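Local coordinates for protein 2-keto-3-deoxygluconate kinase (Thermotoga maritima, PDB 2AFB) that probably phosphorylates 2-keto-3-deoxygluconate at the expense of ATP, as a sugar kinase of the pfkB carbohydrate kinase family, at residues V16-I21 against G146-L151; T65-N70 against D74-H79; A312-A317 against L332-I337. One frame throughout, in Å; residues are numbered along the deposited sequence.

Contact 1 (V16-I21 against G146-L151); sequences VTFGEI and GITPPL
Gly19 and Thr148 bring the two backbones closest, their CA atoms 5.8 Å apart, where the chain leaving strand 14-18 passes the turn-like segment 146-151, itself held by a bond from Leu151 N to Thr148 O. Glycine suits this crossing point: a CB on Gly19 would sit tightly against the Thr148 hydroxyl, whereas the bare CA stays 3.8 Å from Thr148 OG1.

The polar link is indirect. A water lies between the segments, accepting from Glu20 N at 2.9 Å and donating to Thr148 OG1 at 2.9 Å. The same hydroxyl bonds to Glu47 OE2, so this small buried side chain is held by two partners, the water and Glu47, and threonine supplies a methyl as well. With chi1 at -58°, OG1 stands beside its own backbone N while CG2 swings anti to it and comes obliquely against the Phe18 ring, 3.9 Å from CE2. Phe18 belongs in an apolar setting: Trp132 and Phe130 meet its ring edge-to-face, and Leu155, Ile158 and Leu159 of helix 155-169 pack on it.

Further along, Leu151 CD1 lies across the Glu20 side chain, 4.0 Å from CB and 3.6 Å from OE1. The methyl thus borders a carboxylate whose polar needs are met by other residues: OE1 forms a salt bridge with Arg117, and OE2 bonds to Ser120. Together these partners probably hold the carboxylate in one orientation.

Strands 14-18 and 139-145 are parallel neighbours in the central sheet, and the contact joins the end of strand 14-18 and the residues after it to the loop that follows strand 139-145. In ribokinase-like folds the sugar binds at the C-terminal ends of these strands, so the contact probably lies near that pocket.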
loop_
_atom_site.group_PDB
_atom_site.type_symbol
_atom_site.label_atom_id
_atom_site.label_comp_id
_atom_site.label_asym_id
_atom_site.label_seq_id
_atom_site.Cartn_x
_atom_site.Cartn_y
_atom_site.Cartn_z
ATOM N N VAL A 16 34.227 15.211 -3.325
ATOM C CA VAL A 16 34.211 13.867 -3.888
ATOM C C VAL A 16 34.230 12.778 -2.788
ATOM O O VAL A 16 34.973 12.863 -1.798
ATOM C CB VAL A 16 35.420 13.692 -4.836
ATOM C CG1 VAL A 16 35.454 12.315 -5.467
ATOM C CG2 VAL A 16 35.416 14.739 -5.910
ATOM N N THR A 17 33.392 11.762 -2.959
ATOM C CA THR A 17 33.380 10.590 -2.098
ATOM C C THR A 17 33.384 9.347 -2.976
ATOM O O THR A 17 33.026 9.389 -4.169
ATOM C CB THR A 17 32.166 10.550 -1.119
ATOM O OG1 THR A 17 31.032 9.962 -1.765
ATOM C CG2 THR A 17 31.804 11.896 -0.630
ATOM N N PHE A 18 33.809 8.246 -2.377
ATOM C CA PHE A 18 34.046 7.011 -3.108
ATOM C C PHE A 18 33.648 5.851 -2.278
ATOM O O PHE A 18 34.055 5.737 -1.140
ATOM C CB PHE A 18 35.527 6.844 -3.376
ATOM C CG PHE A 18 35.909 5.513 -3.999
ATOM C CD1 PHE A 18 35.512 5.199 -5.273
ATOM C CD2 PHE A 18 36.725 4.612 -3.319
ATOM C CE1 PHE A 18 35.873 3.993 -5.863
ATOM C CE2 PHE A 18 37.110 3.386 -3.910
ATOM C CZ PHE A 18 36.678 3.089 -5.174
ATOM N N GLY A 19 32.917 4.951 -2.889
ATOM C CA GLY A 19 32.623 3.688 -2.267
ATOM C C GLY A 19 31.527 2.958 -3.000
ATOM O O GLY A 19 31.411 3.093 -4.212
ATOM N N GLU A 20 30.760 2.166 -2.250
ATOM C CA GLU A 20 29.659 1.338 -2.807
ATOM C C GLU A 20 28.290 1.832 -2.434
ATOM O O GLU A 20 28.021 2.096 -1.264
ATOM C CB GLU A 20 29.777 -0.139 -2.355
ATOM C CG GLU A 20 28.618 -1.010 -2.832
ATOM C CD GLU A 20 28.890 -2.531 -2.847
ATOM O OE1 GLU A 20 29.605 -3.038 -1.965
ATOM O OE2 GLU A 20 28.325 -3.237 -3.708
ATOM N N ILE A 21 27.424 1.908 -3.429
ATOM C CA ILE A 21 26.022 2.117 -3.207
ATOM C C ILE A 21 25.245 0.845 -3.528
ATOM O O ILE A 21 25.521 0.143 -4.510
ATOM C CB ILE A 21 25.513 3.358 -3.965
ATOM C CG1 ILE A 21 24.101 3.690 -3.480
ATOM C CG2 ILE A 21 25.603 3.162 -5.482
ATOM C CD1 ILE A 21 23.516 4.958 -3.962
ATOM N N GLY A 146 36.320 3.056 5.866
ATOM C CA GLY A 146 36.949 1.715 6.015
ATOM C C GLY A 146 36.100 0.510 5.572
ATOM O O GLY A 146 36.555 -0.642 5.543
ATOM N N ILE A 147 34.849 0.761 5.231
ATOM C CA ILE A 147 34.023 -0.273 4.659
ATOM C C ILE A 147 34.568 -0.696 3.301
ATOM O O ILE A 147 34.460 -1.861 2.933
ATOM C CB ILE A 147 32.575 0.217 4.518
ATOM C CG1 ILE A 147 31.880 0.111 5.873
ATOM C CG2 ILE A 147 31.803 -0.616 3.501
ATOM C CD1 ILE A 147 30.799 1.088 6.044
ATOM N N THR A 148 35.163 0.232 2.559
ATOM C CA THR A 148 35.507 -0.016 1.153
ATOM C C THR A 148 36.722 -0.918 0.813
ATOM O O THR A 148 36.625 -1.774 -0.026
ATOM C CB THR A 148 35.633 1.331 0.441
ATOM O OG1 THR A 148 34.386 2.004 0.597
ATOM C CG2 THR A 148 35.868 1.124 -1.038
ATOM N N PRO A 149 37.880 -0.714 1.456
ATOM C CA PRO A 149 39.017 -1.538 1.086
ATOM C C PRO A 149 38.724 -3.044 1.052
ATOM O O PRO A 149 39.106 -3.705 0.097
ATOM C CB PRO A 149 40.079 -1.181 2.148
ATOM C CG PRO A 149 39.764 0.254 2.501
ATOM C CD PRO A 149 38.227 0.285 2.485
ATOM N N PRO A 150 38.053 -3.587 2.086
ATOM C CA PRO A 150 37.853 -5.031 2.078
ATOM C C PRO A 150 36.782 -5.530 1.124
ATOM O O PRO A 150 36.558 -6.722 1.069
ATOM C CB PRO A 150 37.450 -5.340 3.519
ATOM C CG PRO A 150 36.924 -4.067 4.074
ATOM C CD PRO A 150 37.411 -2.941 3.253
ATOM N N LEU A 151 36.098 -4.660 0.387
ATOM C CA LEU A 151 35.007 -5.170 -0.472
ATOM C C LEU A 151 35.488 -5.991 -1.645
ATOM O O LEU A 151 34.787 -6.897 -2.081
ATOM C CB LEU A 151 34.128 -4.048 -0.995
ATOM C CG LEU A 151 33.455 -3.281 0.122
ATOM C CD1 LEU A 151 32.689 -2.087 -0.425
ATOM C CD2 LEU A 151 32.573 -4.237 0.934
HETATM O O HOH W 1 31.553 1.589 0.523
#

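Contact 2 (T65-N70 against D74-H79); sequences TKLPNN and DAAAGH. With NI (nickel (II) ion), chain C.
Asn70 and Asp74 are joined by a backbone hydrogen bond of the first helical turn, Asp74 N donating to Asn70 O over 3.0 Å at a nearly straight 168°. Asn70 is the N-cap of helix 71-82, and its side-chain OD1 takes the amide of Gly73, a role for which asparagine's short carbonyl arm is well suited. Just before it, Asn69 centres an inverse gamma turn closed by a weak bond from Asn70 N to Pro68 O, which bends the chain from strand into helix.

The charged and water-mediated links gather on Asp74. Its CG lies anti to the carbonyl carbon (chi1 -68°), which folds the carboxylate back beside Asn70 O, 3.4 Å from CG. Repulsion between these oxygens is probably eased by Arg92, which forms a salt bridge with Asp74 OD1 and also bonds to Pro68 O. OD1 further accepts from a water at 2.6 Å, and that water donates to Asn69 OD1 at 3.2 Å. An alanine in place of Asp74 removes the carboxylate, which would probably leave Arg92 without its charged mate and the bridging water with one acceptor fewer.

Apolar contact is made by Leu67, whose branch methyl CD1 rests 4.0 Å from Ala76 CB; the small alanine lets the helix lie close to the strand end. Metal binding comes at the far end of segment 74-79, where His79 ND1 holds a nickel ion at 2.1 Å together with two waters, and the imidazole stacks on Phe329.

Strand 60-67, helix 71-82 and strand 90-92 form a beta-alpha-beta unit, with this contact at its first strand-to-helix connection. Tyr43 of strand 38-44 covers Ala75 and Ala76, while Val114 and Phe34 of a second subunit pack on Asn70 and Asp74.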
loop_
_atom_site.group_PDB
_atom_site.type_symbol
_atom_site.label_atom_id
_atom_site.label_comp_id
_atom_site.label_asym_id
_atom_site.label_seq_id
_atom_site.Cartn_x
_atom_site.Cartn_y
_atom_site.Cartn_z
ATOM N N THR A 65 31.854 5.662 -8.035
ATOM C CA THR A 65 31.585 4.248 -7.847
ATOM C C THR A 65 31.501 3.570 -9.225
ATOM O O THR A 65 31.804 4.183 -10.250
ATOM C CB THR A 65 30.302 3.987 -7.001
ATOM O OG1 THR A 65 30.347 2.659 -6.490
ATOM C CG2 THR A 65 28.996 4.161 -7.796
ATOM N N LYS A 66 31.156 2.284 -9.214
ATOM C CA LYS A 66 30.843 1.515 -10.410
ATOM C C LYS A 66 29.479 0.876 -10.171
ATOM O O LYS A 66 29.190 0.366 -9.068
ATOM C CB LYS A 66 31.942 0.436 -10.700
ATOM C CG LYS A 66 31.860 -0.130 -12.080
ATOM C CD LYS A 66 32.888 -1.178 -12.337
ATOM C CE LYS A 66 33.035 -1.487 -13.853
ATOM N NZ LYS A 66 34.110 -2.545 -14.094
ATOM N N LEU A 67 28.621 0.973 -11.185
ATOM C CA LEU A 67 27.330 0.312 -11.187
ATOM C C LEU A 67 27.126 -0.431 -12.476
ATOM O O LEU A 67 27.663 -0.013 -13.503
ATOM C CB LEU A 67 26.206 1.344 -11.059
ATOM C CG LEU A 67 26.194 2.051 -9.704
ATOM C CD1 LEU A 67 25.262 3.211 -9.717
ATOM C CD2 LEU A 67 25.810 1.056 -8.624
ATOM N N PRO A 68 26.298 -1.490 -12.445
ATOM C CA PRO A 68 26.058 -2.252 -13.662
ATOM C C PRO A 68 25.159 -1.455 -14.573
ATOM O O PRO A 68 24.374 -0.685 -14.091
ATOM C CB PRO A 68 25.300 -3.485 -13.162
ATOM C CG PRO A 68 24.588 -3.001 -11.953
ATOM C CD PRO A 68 25.536 -2.038 -11.306
ATOM N N ASN A 69 25.277 -1.650 -15.868
ATOM C CA ASN A 69 24.246 -1.209 -16.793
ATOM C C ASN A 69 23.039 -2.122 -16.762
ATOM O O ASN A 69 22.897 -2.991 -17.604
ATOM C CB ASN A 69 24.789 -1.137 -18.219
ATOM C CG ASN A 69 25.756 -0.001 -18.406
ATOM O OD1 ASN A 69 25.430 1.157 -18.117
ATOM N ND2 ASN A 69 26.940 -0.316 -18.889
ATOM N N ASN A 70 22.190 -1.949 -15.758
ATOM C CA ASN A 70 20.926 -2.612 -15.717
ATOM C C ASN A 70 20.026 -1.623 -14.999
ATOM O O ASN A 70 20.507 -0.615 -14.516
ATOM C CB ASN A 70 21.061 -4.034 -15.096
ATOM C CG ASN A 70 21.311 -4.048 -13.556
ATOM O OD1 ASN A 70 20.987 -3.102 -12.870
ATOM N ND2 ASN A 70 21.853 -5.173 -13.027
ATOM N N ASP A 74 20.805 1.961 -13.016
ATOM C CA ASP A 74 20.142 3.220 -13.472
ATOM C C ASP A 74 19.345 3.914 -12.291
ATOM O O ASP A 74 19.388 5.142 -12.086
ATOM C CB ASP A 74 19.146 2.905 -14.577
ATOM C CG ASP A 74 19.791 2.418 -15.901
ATOM O OD1 ASP A 74 21.031 2.503 -16.087
ATOM O OD2 ASP A 74 19.009 1.956 -16.789
ATOM N N ALA A 75 18.611 3.118 -11.530
ATOM C CA ALA A 75 17.783 3.631 -10.433
ATOM C C ALA A 75 18.668 4.237 -9.333
ATOM O O ALA A 75 18.375 5.278 -8.803
ATOM C CB ALA A 75 16.957 2.489 -9.879
ATOM N N ALA A 76 19.750 3.550 -8.977
ATOM C CA ALA A 76 20.689 4.041 -7.956
ATOM C C ALA A 76 21.272 5.390 -8.340
ATOM O O ALA A 76 21.327 6.336 -7.524
ATOM C CB ALA A 76 21.798 3.025 -7.731
ATOM N N ALA A 77 21.659 5.492 -9.611
ATOM C CA ALA A 77 22.183 6.726 -10.176
ATOM C C ALA A 77 21.119 7.828 -10.192
ATOM O O ALA A 77 21.392 9.005 -9.934
ATOM C CB ALA A 77 22.664 6.467 -11.580
ATOM N N GLY A 78 19.897 7.455 -10.515
ATOM C CA GLY A 78 18.853 8.441 -10.571
ATOM C C GLY A 78 18.461 8.886 -9.164
ATOM O O GLY A 78 18.145 10.033 -8.982
ATOM N N HIS A 79 18.573 8.000 -8.179
ATOM C CA HIS A 79 18.335 8.347 -6.767
ATOM C C HIS A 79 19.357 9.334 -6.255
ATOM O O HIS A 79 19.006 10.320 -5.574
ATOM C CB HIS A 79 18.334 7.065 -5.942
ATOM C CG HIS A 79 18.107 7.244 -4.475
ATOM N ND1 HIS A 79 16.885 7.564 -3.931
ATOM C CD2 HIS A 79 18.939 7.061 -3.427
ATOM C CE1 HIS A 79 16.970 7.609 -2.619
ATOM N NE2 HIS A 79 18.210 7.299 -2.284
HETATM NI NI NI C . 14.936 7.311 -4.724
HETATM O O HOH W 2 22.299 1.693 -18.257
HETATM O O HOH W 3 14.744 8.154 -6.793
HETATM O O HOH W 4 14.494 5.019 -4.747
#

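Contact 3 (A312-A317 against L332-I337); sequences AEFAAA and LSIEEI
Phe314 and Ile337 meet because their first torsions send the decisive groups toward each other: the Phe314 ring extends anti to its main-chain nitrogen (chi1 -174°), reaching across from helix 308-322, and Ile337, with chi1 at -56°, carries its CG2 methyl anti to N, facing that ring. The methyl sits over the centre of one face, 3.6 Å from the ring centroid and only 14° off the normal, a clear CH-pi contact.

The beta-branch of isoleucine is put to full use. While CG2 covers the ring and also touches Phe314 O at 3.4 Å, the other arm ends in CD1, 3.9 Å from Phe314 CZ, so both arms of Ile337 lie over the same face of the ring, CG2 over its centre and CD1 toward CZ. Ile334, one turn earlier, brings its CG2 to the edge of the same ring, 4.3 Å from CE1. On the other helix Ala317 is one turn beyond Phe314; its CB lies 3.7 Å from Ile337 O, and a residue this small lets the backbones approach. Phe306 meets the Phe314 ring edge-to-face, Ala297 packs on it, and Met57 lies against both isoleucines.

The start of helix 334-341 is fixed by reciprocal bonds. Glu336 N donates to Ser333 OG at 3.2 Å, and Ser333 N donates to Glu336 OE1 at 3.2 Å, arriving from above the carboxylate plane. Serine and glutamate suit these places, each side chain accepting from the other's amide; Glu336 OE2 also makes a salt bridge to Arg32 of a third subunit.

Such reciprocal bonding is the capping box of a helix N-terminus. It sets the first turn of the C-terminal helix 334-341, from which Ile337, with a lesser contribution from Ile334, packs on Phe314 and Ala317 of helix 308-322.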
loop_
_atom_site.group_PDB
_atom_site.type_symbol
_atom_site.label_atom_id
_atom_site.label_comp_id
_atom_site.label_asym_id
_atom_site.label_seq_id
_atom_site.Cartn_x
_atom_site.Cartn_y
_atom_site.Cartn_z
ATOM N N ALA A 312 30.428 20.957 16.223
ATOM C CA ALA A 312 29.905 19.856 17.011
ATOM C C ALA A 312 28.398 19.952 17.111
ATOM O O ALA A 312 27.726 18.951 16.922
ATOM C CB ALA A 312 30.520 19.812 18.410
ATOM N N GLU A 313 27.866 21.137 17.385
ATOM C CA GLU A 313 26.425 21.267 17.592
ATOM C C GLU A 313 25.677 21.014 16.294
ATOM O O GLU A 313 24.678 20.285 16.292
ATOM C CB GLU A 313 26.027 22.646 18.138
ATOM C CG GLU A 313 26.557 23.001 19.502
ATOM C CD GLU A 313 26.164 22.037 20.648
ATOM O OE1 GLU A 313 25.265 21.142 20.505
ATOM O OE2 GLU A 313 26.775 22.216 21.729
ATOM N N PHE A 314 26.167 21.606 15.201
ATOM C CA PHE A 314 25.554 21.461 13.891
ATOM C C PHE A 314 25.567 19.986 13.464
ATOM O O PHE A 314 24.552 19.435 13.018
ATOM C CB PHE A 314 26.312 22.291 12.862
ATOM C CG PHE A 314 25.669 22.315 11.507
ATOM C CD1 PHE A 314 24.746 23.322 11.178
ATOM C CD2 PHE A 314 26.031 21.385 10.535
ATOM C CE1 PHE A 314 24.172 23.346 9.930
ATOM C CE2 PHE A 314 25.445 21.412 9.296
ATOM C CZ PHE A 314 24.534 22.402 8.987
ATOM N N ALA A 315 26.720 19.340 13.576
ATOM C CA ALA A 315 26.800 17.928 13.173
ATOM C C ALA A 315 26.011 16.972 14.084
ATOM O O ALA A 315 25.435 16.014 13.607
ATOM C CB ALA A 315 28.229 17.488 13.068
ATOM N N ALA A 316 26.019 17.196 15.387
ATOM C CA ALA A 316 25.093 16.452 16.285
ATOM C C ALA A 316 23.624 16.665 15.876
ATOM O O ALA A 316 22.858 15.710 15.730
ATOM C CB ALA A 316 25.317 16.870 17.754
ATOM N N ALA A 317 23.225 17.913 15.687
ATOM C CA ALA A 317 21.857 18.216 15.249
ATOM C C ALA A 317 21.429 17.464 13.967
ATOM O O ALA A 317 20.349 16.849 13.906
ATOM C CB ALA A 317 21.684 19.695 15.090
ATOM N N LEU A 332 17.189 17.313 4.390
ATOM C CA LEU A 332 17.363 18.353 5.387
ATOM C C LEU A 332 17.814 19.622 4.702
ATOM O O LEU A 332 18.503 19.561 3.673
ATOM C CB LEU A 332 18.430 17.930 6.402
ATOM C CG LEU A 332 17.985 16.985 7.520
ATOM C CD1 LEU A 332 19.164 16.713 8.467
ATOM C CD2 LEU A 332 16.797 17.512 8.259
ATOM N N SER A 333 17.376 20.756 5.251
ATOM C CA SER A 333 17.906 22.084 4.940
ATOM C C SER A 333 18.833 22.570 6.050
ATOM O O SER A 333 18.748 22.129 7.178
ATOM C CB SER A 333 16.769 23.102 4.795
ATOM O OG SER A 333 16.174 23.343 6.043
ATOM N N ILE A 334 19.691 23.528 5.723
ATOM C CA ILE A 334 20.574 24.159 6.700
ATOM C C ILE A 334 19.753 24.741 7.869
ATOM O O ILE A 334 20.068 24.534 9.053
ATOM C CB ILE A 334 21.449 25.267 6.013
ATOM C CG1 ILE A 334 22.306 24.633 4.925
ATOM C CG2 ILE A 334 22.373 25.976 7.040
ATOM C CD1 ILE A 334 22.769 25.634 3.873
ATOM N N GLU A 335 18.659 25.411 7.516
ATOM C CA GLU A 335 17.820 26.071 8.477
ATOM C C GLU A 335 17.272 25.110 9.530
ATOM O O GLU A 335 17.229 25.462 10.686
ATOM C CB GLU A 335 16.669 26.773 7.764
ATOM C CG GLU A 335 15.627 27.407 8.739
ATOM C CD GLU A 335 14.493 28.287 8.053
ATOM O OE1 GLU A 335 14.399 28.303 6.799
ATOM O OE2 GLU A 335 13.710 28.976 8.788
ATOM N N GLU A 336 16.800 23.941 9.095
ATOM C CA GLU A 336 16.219 22.917 9.970
ATOM C C GLU A 336 17.215 22.419 10.998
ATOM O O GLU A 336 16.907 22.309 12.185
ATOM C CB GLU A 336 15.681 21.724 9.130
ATOM C CG GLU A 336 14.350 22.098 8.436
ATOM C CD GLU A 336 13.846 21.082 7.331
ATOM O OE1 GLU A 336 14.634 20.202 6.886
ATOM O OE2 GLU A 336 12.654 21.212 6.898
ATOM N N ILE A 337 18.417 22.119 10.532
ATOM C CA ILE A 337 19.513 21.713 11.405
ATOM C C ILE A 337 19.878 22.822 12.399
ATOM O O ILE A 337 20.007 22.577 13.599
ATOM C CB ILE A 337 20.757 21.333 10.553
ATOM C CG1 ILE A 337 20.400 20.252 9.552
ATOM C CG2 ILE A 337 21.964 20.955 11.457
ATOM C CD1 ILE A 337 21.479 19.948 8.585
#

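Contacts 1 and 2 belong to one neighbourhood, their centres about 15 Å apart, because strands 14-18 and 60-67 lie side by side. They touch: Gly19 O and Thr65 OG1 are 2.6 Å apart, a probable hydrogen bond, and Ile21 CG2 packs 3.8 Å from Leu67 CD2. Contact 2 is nested within the loop that contact 1 closes. Contact 1, at the C-terminal ends of the parallel strands, is probably the nearest of the three to the sugar pocket. Contact 3 stands apart, its centre about 25 and 29 Å from those of contacts 1 and 2. A nickel ion sits on His79, and a calcium ion, bound by His8 and Glu338, about 4 Å from the Ile334 side chain.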